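Local structure of KLLA0C04147p (Kluyveromyces lactis, 5H2D) at residues 419-422 with 423-426; 426-429 with 430-433. The protein binds ergosterol through the sterol-binding (ORD) domain that makes up this chain, and probably transfers sterols. All blocks are in the same frame, centred on the assembly; numbering follows the deposited sequence.

Overall arrangement
Contacts 1 and 2 follow each other near the C-terminus and share His426, their centres about 10 Å apart. Contact 1 (419-422 with 423-426) is the last helix of the chain, 419-424, and its end; contact 2 (426-429 with 430-433) is the turn that leads on from it. Besides the shared residue they are linked by a probable backbone hydrogen bond from Lys427 N to Gln422 O, at 2.9 Å, and by side chains: Leu428 CD1 lies 3.6 Å from Arg423 CB. Both sit toward the periphery, with centres about 24 and 26 Å from the centre of the chain. The ergosterol pocket draws its residues from between 57 and 220, so neither contact contributes to it.

Contact 1: 419-422 with 423-426; sequences YWKQ and RRDH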
loop_
_atom_site.group_PDB
_atom_site.type_symbol
_atom_site.label_atom_id
_atom_site.label_comp_id
_atom_site.label_asym_id
_atom_site.label_seq_id
_atom_site.Cartn_x
_atom_site.Cartn_y
_atom_site.Cartn_z
ATOM N N TYR A 419 1.922 17.620 9.700
ATOM C CA TYR A 419 3.243 17.040 9.472
ATOM C C TYR A 419 4.044 17.827 8.439
ATOM O O TYR A 419 5.211 18.165 8.670
ATOM C CB TYR A 419 3.103 15.588 9.030
ATOM C CG TYR A 419 4.422 14.946 8.657
ATOM C CD1 TYR A 419 5.276 14.478 9.646
ATOM C CD2 TYR A 419 4.815 14.810 7.317
ATOM C CE1 TYR A 419 6.491 13.883 9.326
ATOM C CE2 TYR A 419 6.041 14.203 6.988
ATOM C CZ TYR A 419 6.863 13.746 8.004
ATOM O OH TYR A 419 8.064 13.122 7.717
ATOM N N TRP A 420 3.444 18.101 7.280
ATOM C CA TRP A 420 4.226 18.697 6.203
ATOM C C TRP A 420 4.590 20.146 6.512
ATOM O O TRP A 420 5.694 20.581 6.171
ATOM C CB TRP A 420 3.475 18.574 4.876
ATOM C CG TRP A 420 3.280 17.131 4.468
ATOM C CD1 TRP A 420 2.157 16.376 4.642
ATOM C CD2 TRP A 420 4.254 16.272 3.854
ATOM N NE1 TRP A 420 2.364 15.099 4.157
ATOM C CE2 TRP A 420 3.640 15.010 3.668
ATOM C CE3 TRP A 420 5.577 16.450 3.426
ATOM C CZ2 TRP A 420 4.302 13.938 3.074
ATOM C CZ3 TRP A 420 6.240 15.384 2.840
ATOM C CH2 TRP A 420 5.595 14.134 2.676
ATOM N N LYS A 421 3.697 20.894 7.173
ATOM C CA LYS A 421 4.035 22.266 7.554
ATOM C C LYS A 421 5.147 22.285 8.593
ATOM O O LYS A 421 6.108 23.058 8.473
ATOM C CB LYS A 421 2.794 22.983 8.082
ATOM C CG LYS A 421 1.638 22.966 7.114
ATOM C CD LYS A 421 0.493 23.862 7.563
ATOM C CE LYS A 421 -0.024 23.477 8.925
ATOM N NZ LYS A 421 -1.268 24.230 9.267
ATOM N N GLN A 422 5.044 21.445 9.623
ATOM C CA GLN A 422 6.100 21.412 10.628
ATOM C C GLN A 422 7.408 20.931 10.024
ATOM O O GLN A 422 8.480 21.382 10.431
ATOM C CB GLN A 422 5.690 20.533 11.808
ATOM C CG GLN A 422 4.415 21.002 12.482
ATOM C CD GLN A 422 4.202 20.371 13.844
ATOM O OE1 GLN A 422 5.099 19.733 14.396
ATOM N NE2 GLN A 422 3.006 20.553 14.397
ATOM N N ARG A 423 7.335 20.021 9.053
ATOM C CA ARG A 423 8.529 19.590 8.331
ATOM C C ARG A 423 9.137 20.745 7.537
ATOM O O ARG A 423 10.353 20.974 7.578
ATOM C CB ARG A 423 8.146 18.425 7.417
ATOM C CG ARG A 423 9.239 17.867 6.512
ATOM C CD ARG A 423 8.573 16.962 5.491
ATOM N NE ARG A 423 9.509 16.235 4.636
ATOM C CZ ARG A 423 10.058 16.725 3.529
ATOM N NH1 ARG A 423 9.789 17.964 3.146
ATOM N NH2 ARG A 423 10.874 15.979 2.808
ATOM N N ARG A 424 8.298 21.457 6.784
ATOM C CA ARG A 424 8.726 22.652 6.060
ATOM C C ARG A 424 9.473 23.626 6.965
ATOM O O ARG A 424 10.473 24.236 6.551
ATOM C CB ARG A 424 7.496 23.322 5.443
ATOM C CG ARG A 424 7.763 24.604 4.671
ATOM C CD ARG A 424 6.471 25.399 4.497
ATOM N NE ARG A 424 5.925 25.785 5.793
ATOM C CZ ARG A 424 4.639 26.015 6.039
ATOM N NH1 ARG A 424 3.731 25.902 5.074
ATOM N NH2 ARG A 424 4.258 26.339 7.264
ATOM N N ASP A 425 9.003 23.790 8.200
ATOM C CA ASP A 425 9.539 24.795 9.105
ATOM C C ASP A 425 10.618 24.242 10.023
ATOM O O ASP A 425 10.995 24.914 10.990
ATOM C CB ASP A 425 8.403 25.411 9.925
ATOM C CG ASP A 425 7.399 26.152 9.059
ATOM O OD1 ASP A 425 7.739 26.511 7.910
ATOM O OD2 ASP A 425 6.262 26.366 9.522
ATOM N N HIS A 426 11.113 23.030 9.750
ATOM C CA HIS A 426 12.252 22.457 10.467
ATOM C C HIS A 426 11.953 22.270 11.949
ATOM O O HIS A 426 12.806 22.513 12.811
ATOM C CB HIS A 426 13.502 23.319 10.260
ATOM C CG HIS A 426 13.798 23.577 8.819
ATOM N ND1 HIS A 426 13.598 24.805 8.224
ATOM C CD2 HIS A 426 14.221 22.746 7.838
ATOM C CE1 HIS A 426 13.914 24.725 6.944
ATOM N NE2 HIS A 426 14.295 23.486 6.685
HETATM O O HOH W 1 7.600 19.856 4.096
#
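Arg423 runs back along its helix beside Trp420 and past the ring of Tyr419. Arg423 CB packs on the carbonyl oxygens of the preceding turn, 3.2 Å from Tyr419 O. With CG anti to the backbone N (chi1 177°) and the chain extended as far as NE, Arg423 CD is carried to the two aromatic rings, 3.7 Å from Trp420 CE3 and 4.0 Å from Tyr419 CE2. Farther out, Trp420 CZ3 sits over one face of the guanidinium, toward its rim; with the indole and guanidinium planes 50° apart, this is no parallel stack. Arg423 NH1 binds a water in the guanidinium plane at 3.0 Å, which can in turn donate to Trp420 O, a bridge it may share with other acceptors. NE makes a salt bridge to Glu130, which also takes the Tyr419 hydroxyl, while NH2 bonds to Leu23 O.

Arg424 runs alongside Lys421, with Lys421 CA over one face of its guanidinium. The same group grips the Asp425 carboxylate side-on: Arg424 NE donates to Asp425 OD1 at 2.9 Å from above the carboxylate plane, and NH2 donates almost straight (174°) to OD2 on its syn side, though tilted out of that plane.

Arg424 N meets Trp420 O at 2.8 Å, whereas Asp425 N divides between Lys421 O and, weakly, Gln422 O. His426 N returns to Arg423 O, and Lys427 N probably to Gln422 O. With positive-phi His426 as C-prime residue, these bonds define a Schellman motif closing the last helix of the chain, whose Trp420 packs on strands 128-133 and 138-146 of the oxysterol-binding domain.

Contact 2: 426-429 with 430-433; sequences HKLA and DEGD
Leu428 and Glu431 meet across a type I beta turn, through one backbone hydrogen bond and a small aliphatic contact. The bond closing the turn runs from Glu431 N to Leu428 O, at 2.8 Å and with an N-H...O angle of 163°. Glu431 is in turn the centre of an inverse gamma turn that carries the chain onward, with a weak bond from Gly432 N to Asp430 O.

A second polar link passes through water. One molecule donates to Lys427 O and accepts from Asp430 N at 2.9 Å, so it takes up an amide that has no part in the closing bond of the turn.

The nonpolar contact is between side chains crossing at about a right angle, with Leu428 CD2 3.9 Å from Glu431 CG. Glu431 CG also packs against Leu428 CA, 3.8 Å away. A bend at chi2 (-71°) turns the rest of the glutamate off this line, and its carboxylate forms a salt bridge with Arg398. Leu428 also packs on Tyr419, Pro349 and Trp399.

Glu431 is thus held at both ends, its amide by the turn and its carboxylate by Arg398, while its methylenes lie against a buried leucine; this chemistry implies a surface turn fixed to the domain by both charge and hydrophobic contact.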
loop_
_atom_site.group_PDB
_atom_site.type_symbol
_atom_site.label_atom_id
_atom_site.label_comp_id
_atom_site.label_asym_id
_atom_site.label_seq_id
_atom_site.Cartn_x
_atom_site.Cartn_y
_atom_site.Cartn_z
ATOM N N HIS A 426 11.113 23.030 9.750
ATOM C CA HIS A 426 12.252 22.457 10.467
ATOM C C HIS A 426 11.953 22.270 11.949
ATOM O O HIS A 426 12.806 22.513 12.811
ATOM C CB HIS A 426 13.502 23.319 10.260
ATOM C CG HIS A 426 13.798 23.577 8.819
ATOM N ND1 HIS A 426 13.598 24.805 8.224
ATOM C CD2 HIS A 426 14.221 22.746 7.838
ATOM C CE1 HIS A 426 13.914 24.725 6.944
ATOM N NE2 HIS A 426 14.295 23.486 6.685
ATOM N N LYS A 427 10.734 21.811 12.252
ATOM C CA LYS A 427 10.270 21.679 13.627
ATOM C C LYS A 427 10.154 20.226 14.079
ATOM O O LYS A 427 9.476 19.947 15.069
ATOM C CB LYS A 427 8.925 22.386 13.798
ATOM C CG LYS A 427 8.995 23.900 13.651
ATOM C CD LYS A 427 9.838 24.494 14.761
ATOM C CE LYS A 427 9.745 26.015 14.800
ATOM N NZ LYS A 427 10.496 26.572 15.967
ATOM N N LEU A 428 10.813 19.294 13.394
ATOM C CA LEU A 428 10.620 17.874 13.685
ATOM C C LEU A 428 11.722 17.254 14.539
ATOM O O LEU A 428 11.586 16.093 14.947
ATOM C CB LEU A 428 10.498 17.086 12.375
ATOM C CG LEU A 428 9.336 17.445 11.455
ATOM C CD1 LEU A 428 9.357 16.555 10.222
ATOM C CD2 LEU A 428 8.019 17.293 12.219
ATOM N N ALA A 429 12.788 17.994 14.858
ATOM C CA ALA A 429 13.986 17.359 15.404
ATOM C C ALA A 429 13.715 16.601 16.698
ATOM O O ALA A 429 14.435 15.645 17.013
ATOM C CB ALA A 429 15.079 18.401 15.624
ATOM N N ASP A 430 12.702 16.996 17.466
ATOM C CA ASP A 430 12.387 16.298 18.706
ATOM C C ASP A 430 11.025 15.611 18.658
ATOM O O ASP A 430 10.407 15.366 19.698
ATOM C CB ASP A 430 12.471 17.254 19.896
ATOM C CG ASP A 430 13.769 17.094 20.682
ATOM O OD1 ASP A 430 14.299 15.963 20.735
ATOM O OD2 ASP A 430 14.257 18.096 21.249
ATOM N N GLU A 431 10.548 15.282 17.455
ATOM C CA GLU A 431 9.268 14.587 17.287
ATOM C C GLU A 431 9.506 13.075 17.275
ATOM O O GLU A 431 9.407 12.401 16.248
ATOM C CB GLU A 431 8.570 15.050 16.016
ATOM C CG GLU A 431 8.061 16.490 16.058
ATOM C CD GLU A 431 6.866 16.676 16.977
ATOM O OE1 GLU A 431 6.360 17.815 17.074
ATOM O OE2 GLU A 431 6.420 15.688 17.598
ATOM N N GLY A 432 9.830 12.551 18.444
ATOM C CA GLY A 432 9.976 11.117 18.607
ATOM C C GLY A 432 11.430 10.701 18.796
ATOM O O GLY A 432 12.365 11.353 18.308
ATOM N N ASP A 433 11.623 9.597 19.509
ATOM C CA ASP A 433 12.959 9.060 19.786
ATOM C C ASP A 433 12.799 7.548 19.988
ATOM O O ASP A 433 12.607 7.078 21.112
ATOM C CB ASP A 433 13.576 9.746 20.995
ATOM C CG ASP A 433 14.929 9.172 21.376
ATOM O OD1 ASP A 433 15.535 8.431 20.562
ATOM O OD2 ASP A 433 15.394 9.482 22.494
HETATM O O HOH W 2 10.581 18.983 17.127
#